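Local coordinates for protein bvu-3222 (Bacteroides vulgatus ATCC 8482, PDB 3FYF) that is of unknown function but is probably a periplasmic protein, built as a closed antiparallel beta-barrel with a long N-terminal helical extension, at residues I40-N45 with L164-E169; G46-E51 with Y121-N126; N70-N75 with A145-N150; G79-A84 with V130-S135; T86-N91 with V100-N105. All blocks are in the same frame, centred on the assembly; numbering follows the deposited sequence. Where two conformers were deposited one is given.

Interaction 1: residues I40-N45 with L164-E169; sequences INALKN and LVPYNE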
# COMPACT_ATOMS: atom_id res chain seq x y z
N ILE B 40 -0.14 -19.81 -1.91
CA ILE B 40 0.80 -20.68 -2.64
C ILE B 40 0.05 -21.73 -3.45
O ILE B 40 0.25 -21.86 -4.66
CB ILE B 40 1.80 -21.39 -1.66
CG1 ILE B 40 2.69 -20.38 -0.94
CG2 ILE B 40 2.65 -22.45 -2.37
CD1 ILE B 40 3.79 -19.83 -1.79
N ASN B 41 -0.84 -22.46 -2.77
CA ASN B 41 -1.68 -23.50 -3.39
C ASN B 41 -2.66 -22.96 -4.42
O ASN B 41 -2.97 -23.64 -5.40
CB ASN B 41 -2.43 -24.30 -2.32
CG ASN B 41 -1.50 -25.14 -1.46
OD1 ASN B 41 -0.38 -25.47 -1.86
ND2 ASN B 41 -1.96 -25.49 -0.27
N ALA B 42 -3.14 -21.73 -4.21
CA ALA B 42 -4.00 -21.07 -5.18
C ALA B 42 -3.23 -20.72 -6.45
O ALA B 42 -3.76 -20.83 -7.55
CB ALA B 42 -4.61 -19.83 -4.58
N LEU B 43 -1.97 -20.32 -6.28
CA LEU B 43 -1.11 -19.96 -7.41
C LEU B 43 -0.68 -21.20 -8.20
O LEU B 43 -0.65 -21.16 -9.43
CB LEU B 43 0.13 -19.19 -6.95
CG LEU B 43 0.00 -17.74 -6.49
CD1 LEU B 43 1.30 -17.30 -5.81
CD2 LEU B 43 -0.35 -16.79 -7.63
N LYS B 44 -0.36 -22.27 -7.48
CA LYS B 44 0.04 -23.55 -8.05
C LYS B 44 -1.08 -24.15 -8.89
O LYS B 44 -0.84 -24.62 -10.01
CB LYS B 44 0.44 -24.54 -6.95
CG LYS B 44 1.83 -24.31 -6.39
CD LYS B 44 2.19 -25.35 -5.35
CE LYS B 44 3.63 -25.18 -4.87
NZ LYS B 44 4.62 -25.38 -5.96
N ASN B 45 -2.30 -24.11 -8.36
CA ASN B 45 -3.46 -24.67 -9.05
C ASN B 45 -4.10 -23.73 -10.08
O ASN B 45 -5.07 -24.11 -10.75
CB ASN B 45 -4.49 -25.18 -8.03
CG ASN B 45 -3.93 -26.26 -7.11
OD1 ASN B 45 -4.27 -26.32 -5.93
ND2 ASN B 45 -3.06 -27.11 -7.65
N LEU B 164 -4.03 -11.95 -1.68
CA LEU B 164 -4.12 -13.05 -2.63
C LEU B 164 -4.83 -14.26 -2.01
O LEU B 164 -4.30 -14.89 -1.10
CB LEU B 164 -2.71 -13.44 -3.10
CG LEU B 164 -2.55 -14.32 -4.34
CD1 LEU B 164 -3.12 -13.63 -5.57
CD2 LEU B 164 -1.09 -14.62 -4.54
N VAL B 165 -6.03 -14.56 -2.51
CA VAL B 165 -6.87 -15.63 -1.94
C VAL B 165 -7.21 -16.70 -2.98
O VAL B 165 -7.14 -16.42 -4.19
CB VAL B 165 -8.19 -15.08 -1.29
CG1 VAL B 165 -7.90 -14.30 -0.02
CG2 VAL B 165 -9.00 -14.25 -2.27
N PRO B 166 -7.53 -17.94 -2.53
CA PRO B 166 -8.05 -18.91 -3.49
C PRO B 166 -9.37 -18.45 -4.07
O PRO B 166 -10.18 -17.84 -3.37
CB PRO B 166 -8.27 -20.17 -2.64
CG PRO B 166 -7.38 -20.00 -1.47
CD PRO B 166 -7.41 -18.53 -1.18
N TYR B 167 -9.55 -18.70 -5.37
CA TYR B 167 -10.81 -18.42 -6.05
C TYR B 167 -11.93 -19.21 -5.39
O TYR B 167 -11.80 -20.41 -5.14
CB TYR B 167 -10.71 -18.74 -7.55
CG TYR B 167 -12.04 -18.69 -8.27
CD1 TYR B 167 -12.57 -17.47 -8.70
CD2 TYR B 167 -12.78 -19.85 -8.50
CE1 TYR B 167 -13.80 -17.41 -9.35
CE2 TYR B 167 -14.02 -19.80 -9.15
CZ TYR B 167 -14.52 -18.58 -9.57
OH TYR B 167 -15.73 -18.52 -10.21
N ASN B 168 -13.05 -18.55 -5.17
CA ASN B 168 -14.12 -19.06 -4.39
C ASN B 168 -15.42 -18.72 -5.09
O ASN B 168 -15.79 -17.57 -5.20
CB ASN B 168 -14.07 -18.40 -3.03
CG ASN B 168 -15.10 -18.93 -2.09
OD1 ASN B 168 -14.86 -19.88 -1.38
ND2 ASN B 168 -16.27 -18.33 -2.10
N GLU B 169 -16.11 -19.73 -5.60
CA GLU B 169 -17.32 -19.52 -6.39
C GLU B 169 -18.25 -18.62 -5.63
O GLU B 169 -18.93 -17.78 -6.20
CB GLU B 169 -18.03 -20.84 -6.61
CG GLU B 169 -17.43 -21.70 -7.66
CD GLU B 169 -16.06 -22.17 -7.29
OE1 GLU B 169 -15.39 -22.78 -8.15
OE2 GLU B 169 -15.65 -21.91 -6.15
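Leu43, on the last turns of helix 27-44, meets Leu164 of strand 158-166, while Ala42 beside it presses on Pro166. Beyond CB of Leu43, which makes no contact with the strand itself, CG is anti to the carbonyl carbon (chi1 -73°), and the end of the side chain comes nearer the strand. CG then lies 3.8 Å from Leu164 CD2. Both methyls end at that same distance from it: CD1 and CD2 of Leu43 are each 3.8 Å from Leu164 CD2. Leu164 CD2 thus sits against the branch point and both methyls of Leu43, and the two leucines cross at about a right angle. Ala42 makes the second half of the contact with nothing but its methyl group. Its CB points at the strand and comes within 3.7 Å of Pro166 CA, and it also touches the flank of the pyrrolidine ring, 4.2 Å from Pro166 CB. This small side chain lets the helix come close, with the two short axes 7.4 Å apart and inclined at 69°. The side-chain packing is apolar and lies on the inner side of the helix. Phe48 of strand 48-52 touches Ala42, Leu43 and Leu164, and Val119 and Tyr121 of strand 119-126 touch Leu43, consistent with the helix end covering one end of the barrel, in contact with several strands.

Interaction 2: residues G46-E51 with Y121-N126; sequences GSFVLE and YNYGIN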
# COMPACT_ATOMS: atom_id res chain seq x y z
N GLY B 46 -3.55 -22.52 -10.20
CA GLY B 46 -4.01 -21.52 -11.17
C GLY B 46 -5.43 -21.05 -10.93
O GLY B 46 -6.15 -20.72 -11.88
N SER B 47 -5.84 -21.03 -9.67
CA SER B 47 -7.19 -20.65 -9.29
C SER B 47 -7.12 -19.66 -8.13
O SER B 47 -7.12 -20.05 -6.96
CB SER B 47 -8.01 -21.90 -8.91
OG SER B 47 -9.38 -21.60 -8.72
N PHE B 48 -7.03 -18.38 -8.47
CA PHE B 48 -6.81 -17.33 -7.47
C PHE B 48 -7.36 -15.97 -7.87
O PHE B 48 -7.67 -15.71 -9.04
CB PHE B 48 -5.31 -17.18 -7.15
CG PHE B 48 -4.46 -16.76 -8.32
CD1 PHE B 48 -4.29 -15.41 -8.64
CD2 PHE B 48 -3.81 -17.71 -9.09
CE1 PHE B 48 -3.51 -15.02 -9.71
CE2 PHE B 48 -3.02 -17.34 -10.16
CZ PHE B 48 -2.87 -15.99 -10.47
N VAL B 49 -7.46 -15.10 -6.88
CA VAL B 49 -7.82 -13.71 -7.10
C VAL B 49 -7.00 -12.82 -6.16
O VAL B 49 -6.77 -13.18 -5.00
CB VAL B 49 -9.38 -13.50 -6.98
CG1 VAL B 49 -9.93 -14.43 -5.97
CG2 VAL B 49 -9.78 -12.05 -6.67
N LEU B 50 -6.50 -11.71 -6.68
CA LEU B 50 -5.95 -10.68 -5.82
C LEU B 50 -7.01 -9.61 -5.59
O LEU B 50 -7.41 -8.92 -6.53
CB LEU B 50 -4.66 -10.07 -6.36
CG LEU B 50 -4.07 -9.10 -5.31
CD1 LEU B 50 -2.66 -9.44 -4.98
CD2 LEU B 50 -4.22 -7.61 -5.66
N GLU B 51 -7.43 -9.49 -4.34
CA GLU B 51 -8.43 -8.51 -3.93
C GLU B 51 -7.72 -7.21 -3.57
O GLU B 51 -7.08 -7.12 -2.51
CB GLU B 51 -9.20 -9.06 -2.73
CG GLU B 51 -9.91 -10.41 -2.98
CD GLU B 51 -10.59 -10.96 -1.74
OE1 GLU B 51 -11.52 -11.78 -1.89
OE2 GLU B 51 -10.18 -10.59 -0.61
N TYR B 121 5.32 -14.54 -9.41
CA TYR B 121 4.40 -15.20 -10.33
C TYR B 121 4.11 -14.27 -11.51
O TYR B 121 3.50 -13.20 -11.35
CB TYR B 121 3.10 -15.54 -9.59
CG TYR B 121 2.15 -16.46 -10.31
CD1 TYR B 121 1.16 -15.96 -11.16
CD2 TYR B 121 2.20 -17.84 -10.11
CE1 TYR B 121 0.27 -16.81 -11.80
CE2 TYR B 121 1.31 -18.70 -10.75
CZ TYR B 121 0.34 -18.17 -11.59
OH TYR B 121 -0.54 -19.00 -12.24
N ASN B 122 4.57 -14.67 -12.70
CA ASN B 122 4.44 -13.87 -13.91
C ASN B 122 3.59 -14.58 -14.97
O ASN B 122 3.64 -15.81 -15.06
CB ASN B 122 5.82 -13.54 -14.51
CG ASN B 122 6.65 -12.59 -13.64
OD1 ASN B 122 7.82 -12.37 -13.91
ND2 ASN B 122 6.05 -12.02 -12.62
N TYR B 123 2.83 -13.82 -15.75
CA TYR B 123 2.01 -14.36 -16.85
C TYR B 123 1.49 -13.28 -17.81
O TYR B 123 1.55 -12.09 -17.52
CB TYR B 123 0.83 -15.21 -16.32
CG TYR B 123 -0.17 -14.46 -15.47
CD1 TYR B 123 0.04 -14.28 -14.10
CD2 TYR B 123 -1.34 -13.94 -16.02
CE1 TYR B 123 -0.88 -13.61 -13.31
CE2 TYR B 123 -2.27 -13.27 -15.24
CZ TYR B 123 -2.03 -13.11 -13.88
OH TYR B 123 -2.93 -12.44 -13.09
N GLY B 124 0.97 -13.73 -18.95
CA GLY B 124 0.34 -12.86 -19.93
C GLY B 124 -1.15 -13.12 -20.03
O GLY B 124 -1.63 -14.20 -19.67
N ILE B 125 -1.89 -12.11 -20.48
CA ILE B 125 -3.32 -12.21 -20.73
C ILE B 125 -3.59 -11.79 -22.17
O ILE B 125 -3.19 -10.70 -22.59
CB ILE B 125 -4.15 -11.28 -19.78
CG1 ILE B 125 -3.94 -11.65 -18.31
CG2 ILE B 125 -5.64 -11.31 -20.13
CD1 ILE B 125 -4.81 -12.80 -17.82
N ASN B 126 -4.25 -12.66 -22.93
CA ASN B 126 -4.61 -12.34 -24.31
C ASN B 126 -6.09 -11.96 -24.43
O ASN B 126 -6.97 -12.82 -24.39
CB ASN B 126 -4.26 -13.49 -25.26
CG ASN B 126 -2.84 -13.39 -25.80
OD1 ASN B 126 -2.59 -13.66 -26.97
ND2 ASN B 126 -1.89 -13.01 -24.93
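The rings of Phe48 and Tyr121 approach from opposite directions and meet as an offset edge-to-face pair, the edge of Phe48 turned to the face of Tyr121. Their planes stand at 88°, with centroids 5.2 Å apart. The closest approach is Phe48 CZ to Tyr121 CE1, at 3.5 Å. Tyr121 OH lies in the plane of the Phe48 ring at its edge, 3.6 Å from Phe48 CE2. With chi1 of 63°, Phe48 CG stands between its backbone N and carbonyl carbon, and the ring projects from the strand into the interior. Tyr123 completes the cluster: its CE1 lies 4.2 Å from Phe48 CZ, near the plane of the phenylalanine ring, and in the ring plane of Tyr121 at its edge. Gly46, whose positive phi ends helix 27-44 in a Schellman motif, passes Tyr121 OH with its CA at 4.4 Å. Strands 48-52 and 119-126 are not sheet neighbours; the rings bridge the barrel interior between them, joined by Val74 of strand 71-75, Leu164 of strand 158-166 and Ile136 of strand 132-138.

Interaction 3: residues N70-N75 with A145-N150; sequences NYVEVN and ASVTIN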
# COMPACT_ATOMS: atom_id res chain seq x y z
N ASN B 70 -12.02 -3.77 -8.11
CA ASN B 70 -10.61 -3.80 -8.50
C ASN B 70 -9.99 -5.12 -8.09
O ASN B 70 -9.75 -5.37 -6.91
CB ASN B 70 -9.81 -2.64 -7.90
CG ASN B 70 -10.36 -1.27 -8.29
OD1 ASN B 70 -9.86 -0.65 -9.23
ND2 ASN B 70 -11.38 -0.81 -7.57
N TYR B 71 -9.77 -5.99 -9.07
CA TYR B 71 -9.21 -7.30 -8.81
C TYR B 71 -8.42 -7.85 -9.99
O TYR B 71 -8.48 -7.33 -11.10
CB TYR B 71 -10.31 -8.30 -8.38
CG TYR B 71 -11.42 -8.53 -9.39
CD1 TYR B 71 -11.30 -9.52 -10.37
CD2 TYR B 71 -12.59 -7.78 -9.36
CE1 TYR B 71 -12.30 -9.74 -11.30
CE2 TYR B 71 -13.62 -8.00 -10.28
CZ TYR B 71 -13.46 -8.98 -11.25
OH TYR B 71 -14.46 -9.20 -12.18
N VAL B 72 -7.66 -8.90 -9.71
CA VAL B 72 -6.92 -9.64 -10.72
C VAL B 72 -7.24 -11.11 -10.47
O VAL B 72 -7.03 -11.61 -9.37
CB VAL B 72 -5.40 -9.33 -10.64
CG1 VAL B 72 -4.58 -10.44 -11.25
CG2 VAL B 72 -5.08 -8.00 -11.33
N GLU B 73 -7.76 -11.80 -11.48
CA GLU B 73 -8.24 -13.17 -11.30
C GLU B 73 -7.68 -14.12 -12.36
O GLU B 73 -7.63 -13.77 -13.52
CB GLU B 73 -9.77 -13.19 -11.32
CG GLU B 73 -10.37 -14.51 -10.87
CD GLU B 73 -11.82 -14.66 -11.25
OE1 GLU B 73 -12.12 -15.58 -12.04
OE2 GLU B 73 -12.66 -13.86 -10.78
N VAL B 74 -7.26 -15.31 -11.94
CA VAL B 74 -6.93 -16.40 -12.87
C VAL B 74 -7.66 -17.65 -12.41
O VAL B 74 -7.52 -18.06 -11.26
CB VAL B 74 -5.40 -16.66 -12.97
CG1 VAL B 74 -5.09 -17.98 -13.68
CG2 VAL B 74 -4.71 -15.52 -13.71
N ASN B 75 -8.46 -18.23 -13.31
CA ASN B 75 -9.24 -19.44 -13.02
C ASN B 75 -9.50 -20.26 -14.29
O ASN B 75 -9.99 -19.72 -15.29
CB ASN B 75 -10.57 -19.07 -12.34
CG ASN B 75 -11.36 -20.29 -11.86
OD1 ASN B 75 -12.49 -20.51 -12.30
ND2 ASN B 75 -10.77 -21.07 -10.96
N ALA B 145 0.06 -9.29 -1.33
CA ALA B 145 0.70 -9.36 -2.64
C ALA B 145 0.49 -8.10 -3.46
O ALA B 145 -0.51 -7.40 -3.28
CB ALA B 145 0.23 -10.60 -3.40
N SER B 146 1.44 -7.85 -4.35
CA SER B 146 1.44 -6.71 -5.25
C SER B 146 1.38 -7.20 -6.70
O SER B 146 2.17 -8.05 -7.11
CB SER B 146 2.72 -5.91 -5.05
OG SER B 146 2.58 -4.62 -5.61
N VAL B 147 0.47 -6.64 -7.49
CA VAL B 147 0.29 -7.04 -8.89
C VAL B 147 0.57 -5.86 -9.80
O VAL B 147 -0.15 -4.88 -9.76
CB VAL B 147 -1.17 -7.49 -9.17
CG1 VAL B 147 -1.30 -7.99 -10.58
CG2 VAL B 147 -1.59 -8.56 -8.22
N THR B 148 1.60 -5.96 -10.64
CA THR B 148 1.90 -4.89 -11.59
C THR B 148 1.44 -5.29 -13.00
O THR B 148 1.78 -6.38 -13.49
CB THR B 148 3.40 -4.48 -11.56
OG1 THR B 148 3.77 -4.09 -10.23
CG2 THR B 148 3.68 -3.31 -12.48
N ILE B 149 0.66 -4.42 -13.64
CA ILE B 149 0.08 -4.66 -14.95
C ILE B 149 0.69 -3.76 -16.03
O ILE B 149 0.75 -2.54 -15.89
CB ILE B 149 -1.47 -4.49 -14.90
CG1 ILE B 149 -2.07 -5.49 -13.90
CG2 ILE B 149 -2.10 -4.68 -16.28
CD1 ILE B 149 -3.24 -4.93 -13.10
N ASN B 150 1.15 -4.39 -17.11
CA ASN B 150 1.71 -3.70 -18.28
C ASN B 150 0.82 -3.95 -19.53
O ASN B 150 0.94 -4.99 -20.17
CB ASN B 150 3.14 -4.20 -18.50
CG ASN B 150 3.84 -3.56 -19.70
OD1 ASN B 150 3.22 -2.87 -20.52
ND2 ASN B 150 5.14 -3.78 -19.79
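Strands 71-75 and 144-151 face each other across the barrel interior without pairing, and come nearest at Val72 and Val147, whose CA atoms are 7.9 Å apart. Between the two segments the contact is made by aliphatic side chains. Val72 CG2 is the hub: it lies 3.9 Å from Val147 CG1 and 4.0 Å from Ile149 CD1. The other Val72 methyl, CG1, also reaches Val147 CG1, at 4.1 Å, so the two valines cross obliquely with both branches of Val72 astride one methyl of Val147. That methyl is the branch anti to the backbone N of Val147 (chi1 -176°). Ile149 instead meets Val72 tip to tip, the far end of its chain doing the touching. Around the trio, Met160 and Tyr123 pack on Val72, Leu50 and Ile136 on Val147, and Ala132 on Ile149. On the outer side of strand 144-151, Ser146 packs against Gly60 of the second subunit. Alternate residues of a strand facing inward to interlock with those of a non-adjacent strand is the arrangement of a beta-barrel hydrophobic core.

Interaction 4: residues G79-A84 with V130-S135; sequences GIIQTA and VSATVS
Apolar packing makes the whole of the direct contact, and one methyl carries it: Ile81 CD1 reaches from strand 78-83 to Val134 and Ala132 of strand 132-138. It lies 3.8 Å from Val134 CG2 and 3.9 Å from Ala132 CB, between two inward-facing residues that alternate along their strand. Ile81 and Val134 reach toward each other tip to tip, the valine using the branch anti to its carbonyl carbon. The isoleucine can span the gap because its chain is extended beyond CG1 (chi2 161°), which carries CD1 far from a backbone whose closest CA pair, Ile81 with Ala132, is still 8.9 Å apart. Ile149 of strand 144-151 and Ile125 of strand 119-126 close in on Ile81 as well.

Hydrogen bonding, by contrast, ties each strand to its own neighbours. Ile81 pairs through its backbone with Val102, and Gln82 with Tyr71. The flanking polar side chains do the same: Gln82 OE1 is bonded to Thr101 OG1, and Thr83 OG1 to Asn70 OD1. On the other segment, Ser131 N is held by Asn152 OD1. Within segment 79-84 itself, Gln82 NE2 makes a weak bond to Thr83 O, 3.4 Å long. Inward aliphatic residues meeting across the interior fit the barrel made by this sheet, whose pairings run from strand 48-52 round through strand 158-166 and back to it.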
# COMPACT_ATOMS: atom_id res chain seq x y z
N GLY B 79 -8.20 -15.65 -17.43
CA GLY B 79 -7.81 -14.59 -16.52
C GLY B 79 -8.47 -13.24 -16.73
O GLY B 79 -8.64 -12.80 -17.86
N ILE B 80 -8.83 -12.60 -15.61
CA ILE B 80 -9.48 -11.29 -15.61
C ILE B 80 -8.60 -10.21 -14.94
O ILE B 80 -8.07 -10.42 -13.85
CB ILE B 80 -10.85 -11.35 -14.86
CG1 ILE B 80 -11.72 -12.49 -15.39
CG2 ILE B 80 -11.60 -10.01 -14.96
CD1 ILE B 80 -12.84 -12.91 -14.47
N ILE B 81 -8.45 -9.07 -15.61
CA ILE B 81 -7.97 -7.85 -14.97
C ILE B 81 -9.13 -6.85 -14.97
O ILE B 81 -9.56 -6.39 -16.03
CB ILE B 81 -6.75 -7.24 -15.69
CG1 ILE B 81 -5.57 -8.22 -15.71
CG2 ILE B 81 -6.36 -5.91 -15.05
CD1 ILE B 81 -4.52 -7.90 -16.75
N GLN B 82 -9.63 -6.53 -13.78
CA GLN B 82 -10.69 -5.54 -13.63
C GLN B 82 -10.23 -4.36 -12.79
O GLN B 82 -9.72 -4.53 -11.67
CB GLN B 82 -11.93 -6.18 -12.99
CG GLN B 82 -13.14 -5.25 -12.89
CD GLN B 82 -13.76 -4.94 -14.24
OE1 GLN B 82 -14.24 -5.84 -14.93
NE2 GLN B 82 -13.77 -3.67 -14.62
N THR B 83 -10.40 -3.15 -13.32
CA THR B 83 -10.17 -1.93 -12.57
C THR B 83 -11.22 -0.86 -12.92
O THR B 83 -11.84 -0.90 -13.98
CB THR B 83 -8.71 -1.40 -12.73
OG1 THR B 83 -8.42 -0.46 -11.69
CG2 THR B 83 -8.46 -0.77 -14.09
N ALA B 84 -11.41 0.09 -12.00
CA ALA B 84 -12.41 1.15 -12.17
C ALA B 84 -11.88 2.38 -12.91
O ALA B 84 -12.60 3.38 -13.06
CB ALA B 84 -12.99 1.54 -10.81
N VAL B 130 -7.47 -5.23 -25.62
CA VAL B 130 -6.12 -5.02 -25.11
C VAL B 130 -5.50 -6.27 -24.47
O VAL B 130 -6.20 -7.13 -23.92
CB VAL B 130 -6.05 -3.80 -24.12
CG1 VAL B 130 -6.43 -2.51 -24.84
CG2 VAL B 130 -6.95 -4.02 -22.90
N SER B 131 -4.17 -6.36 -24.58
CA SER B 131 -3.40 -7.45 -23.99
C SER B 131 -2.52 -6.93 -22.86
O SER B 131 -2.25 -5.73 -22.79
CB SER B 131 -2.54 -8.13 -25.06
OG SER B 131 -1.65 -7.21 -25.66
N ALA B 132 -2.06 -7.82 -21.98
CA ALA B 132 -1.24 -7.41 -20.83
C ALA B 132 -0.28 -8.48 -20.32
O ALA B 132 -0.55 -9.68 -20.41
CB ALA B 132 -2.12 -6.90 -19.68
N THR B 133 0.85 -8.04 -19.78
CA THR B 133 1.67 -8.91 -18.95
C THR B 133 1.51 -8.48 -17.49
O THR B 133 1.44 -7.30 -17.17
CB THR B 133 3.15 -8.92 -19.36
OG1 THR B 133 3.65 -7.58 -19.45
CG2 THR B 133 3.33 -9.63 -20.69
N VAL B 134 1.42 -9.49 -16.63
CA VAL B 134 1.10 -9.33 -15.23
C VAL B 134 2.26 -9.86 -14.40
O VAL B 134 2.82 -10.91 -14.71
CB VAL B 134 -0.19 -10.12 -14.87
CG1 VAL B 134 -0.56 -9.93 -13.42
CG2 VAL B 134 -1.36 -9.71 -15.76
N SER B 135 2.62 -9.12 -13.35
CA SER B 135 3.68 -9.53 -12.45
C SER B 135 3.21 -9.44 -11.00
O SER B 135 2.91 -8.35 -10.50
CB SER B 135 4.93 -8.69 -12.70
OG SER B 135 6.06 -9.25 -12.06

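Interaction 5: residues T86-N91 with V100-N105; sequences TNFVYN and VTVQGN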
# COMPACT_ATOMS: atom_id res chain seq x y z
N THR B 86 -9.65 3.98 -16.46
CA THR B 86 -10.09 3.92 -17.85
C THR B 86 -8.99 3.38 -18.75
O THR B 86 -9.09 2.27 -19.28
CB THR B 86 -10.53 5.30 -18.36
OG1 THR B 86 -11.52 5.85 -17.48
CG2 THR B 86 -11.11 5.19 -19.76
N ASN B 87 -7.93 4.17 -18.92
CA ASN B 87 -6.66 3.65 -19.42
C ASN B 87 -5.59 3.60 -18.33
O ASN B 87 -4.53 4.22 -18.46
CB ASN B 87 -6.17 4.48 -20.61
CG ASN B 87 -6.03 3.66 -21.87
OD1 ASN B 87 -6.73 2.66 -22.07
ND2 ASN B 87 -5.12 4.07 -22.75
N PHE B 88 -5.88 2.87 -17.26
CA PHE B 88 -4.97 2.80 -16.12
C PHE B 88 -4.46 4.18 -15.73
O PHE B 88 -3.30 4.35 -15.36
CB PHE B 88 -3.79 1.88 -16.44
CG PHE B 88 -4.19 0.55 -17.01
CD1 PHE B 88 -4.46 -0.52 -16.17
CD2 PHE B 88 -4.31 0.37 -18.38
CE1 PHE B 88 -4.83 -1.75 -16.69
CE2 PHE B 88 -4.68 -0.86 -18.90
CZ PHE B 88 -4.94 -1.92 -18.06
N VAL B 89 -5.34 5.17 -15.80
CA VAL B 89 -5.04 6.51 -15.31
C VAL B 89 -6.13 6.88 -14.30
O VAL B 89 -7.30 6.55 -14.52
CB VAL B 89 -4.96 7.55 -16.48
CG1 VAL B 89 -4.80 8.98 -15.97
CG2 VAL B 89 -3.81 7.22 -17.43
N TYR B 90 -5.75 7.53 -13.20
CA TYR B 90 -6.69 7.89 -12.13
C TYR B 90 -7.75 8.92 -12.56
O TYR B 90 -8.93 8.77 -12.23
CB TYR B 90 -5.93 8.42 -10.90
CG TYR B 90 -6.84 8.72 -9.74
CD1 TYR B 90 -7.49 7.70 -9.06
CD2 TYR B 90 -7.07 10.04 -9.33
CE1 TYR B 90 -8.35 7.98 -8.00
CE2 TYR B 90 -7.93 10.32 -8.27
CZ TYR B 90 -8.56 9.28 -7.60
OH TYR B 90 -9.41 9.55 -6.55
N ASN B 91 -7.32 9.95 -13.28
CA ASN B 91 -8.20 11.03 -13.72
C ASN B 91 -8.59 10.87 -15.18
O ASN B 91 -9.59 11.43 -15.64
CB ASN B 91 -7.53 12.39 -13.50
CG ASN B 91 -7.01 12.58 -12.08
OD1 ASN B 91 -7.79 12.69 -11.13
ND2 ASN B 91 -5.69 12.65 -11.93
N VAL B 100 -11.66 -0.66 -17.35
CA VAL B 100 -11.34 -1.70 -18.33
C VAL B 100 -11.50 -3.10 -17.76
O VAL B 100 -11.28 -3.33 -16.57
CB VAL B 100 -9.90 -1.56 -18.90
CG1 VAL B 100 -9.89 -0.71 -20.17
CG2 VAL B 100 -8.94 -1.03 -17.85
N THR B 101 -11.89 -4.02 -18.63
CA THR B 101 -11.97 -5.44 -18.31
C THR B 101 -11.11 -6.20 -19.31
O THR B 101 -11.53 -6.45 -20.44
CB THR B 101 -13.42 -5.96 -18.34
OG1 THR B 101 -14.25 -5.12 -17.53
CG2 THR B 101 -13.49 -7.39 -17.82
N VAL B 102 -9.89 -6.53 -18.89
CA VAL B 102 -8.99 -7.35 -19.69
C VAL B 102 -9.27 -8.81 -19.35
O VAL B 102 -8.75 -9.33 -18.36
CB VAL B 102 -7.50 -7.00 -19.43
CG1 VAL B 102 -6.59 -7.64 -20.47
CG2 VAL B 102 -7.28 -5.49 -19.41
N GLN B 103 -10.12 -9.44 -20.15
CA GLN B 103 -10.48 -10.85 -19.96
C GLN B 103 -9.93 -11.69 -21.11
O GLN B 103 -9.85 -11.21 -22.24
CB GLN B 103 -12.00 -11.02 -19.82
CG GLN B 103 -12.82 -10.58 -21.05
CD GLN B 103 -14.17 -9.99 -20.70
OE1 GLN B 103 -14.57 -8.97 -21.27
NE2 GLN B 103 -14.88 -10.62 -19.77
N GLY B 104 -9.54 -12.93 -20.82
CA GLY B 104 -8.98 -13.81 -21.85
C GLY B 104 -8.09 -14.94 -21.37
O GLY B 104 -8.11 -15.30 -20.19
N ASN B 105 -7.32 -15.51 -22.30
CA ASN B 105 -6.48 -16.67 -22.03
C ASN B 105 -5.20 -16.33 -21.28
O ASN B 105 -4.55 -15.32 -21.58
CB ASN B 105 -6.11 -17.38 -23.34
CG ASN B 105 -7.31 -18.00 -24.04
OD1 ASN B 105 -7.86 -19.00 -23.59
ND2 ASN B 105 -7.71 -17.41 -25.17
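Phe88 takes up left-handed backbone angles (phi 46°, psi 38°), and its CG is anti to the carbonyl carbon (chi1 -49°); together these swing the ring out of the loop toward Val100 and Val102 at the start of strand 100-113. The tip of the ring does the touching. Val100 CG2 lies over one face, displaced toward the rim, with Phe88 CZ as its nearest atom at 4.1 Å. Val102 CG2 comes to the edge instead, close to the ring plane and 4.5 Å from Phe88 CZ. One aromatic tip therefore packs on two valines that alternate along the strand, and the side chains of Phe88 and Val100 cross at about a right angle. Earlier in the loop the backbone itself makes the contact: Thr86 O is 3.2 Å from Val100 CG1 and 3.6 Å from Val100 CG2, a tight fit of a carbonyl oxygen against an isopropyl group. The Phe88 ring is further enclosed by Ile149, Pro151 and Thr157, while Tyr90 beyond it packs on Thr139 of the second subunit. A long connection between two adjacent antiparallel strands thus folds back so that Phe88 probably closes off this end of the barrel.

In the fold
All five contacts reach one curled antiparallel sheet whose strands close into a barrel. Interaction 1 encloses the other four along the chain, since helix 27-44 precedes the first strand and strand 158-166 is the last. Within it, interaction 5 is nested in interaction 4 and that in interaction 3, whereas interaction 2 crosses both 3 and 4. Interactions 2, 3 and 4 form a continuous core, with centres 6 to 9 Å apart. Interactions 1 and 5 cover its two ends, their centres about 22 Å apart. The core thus appears to be capped by a helix at one end and a loop at the other, and interactions 3 and 5 also touch the second subunit.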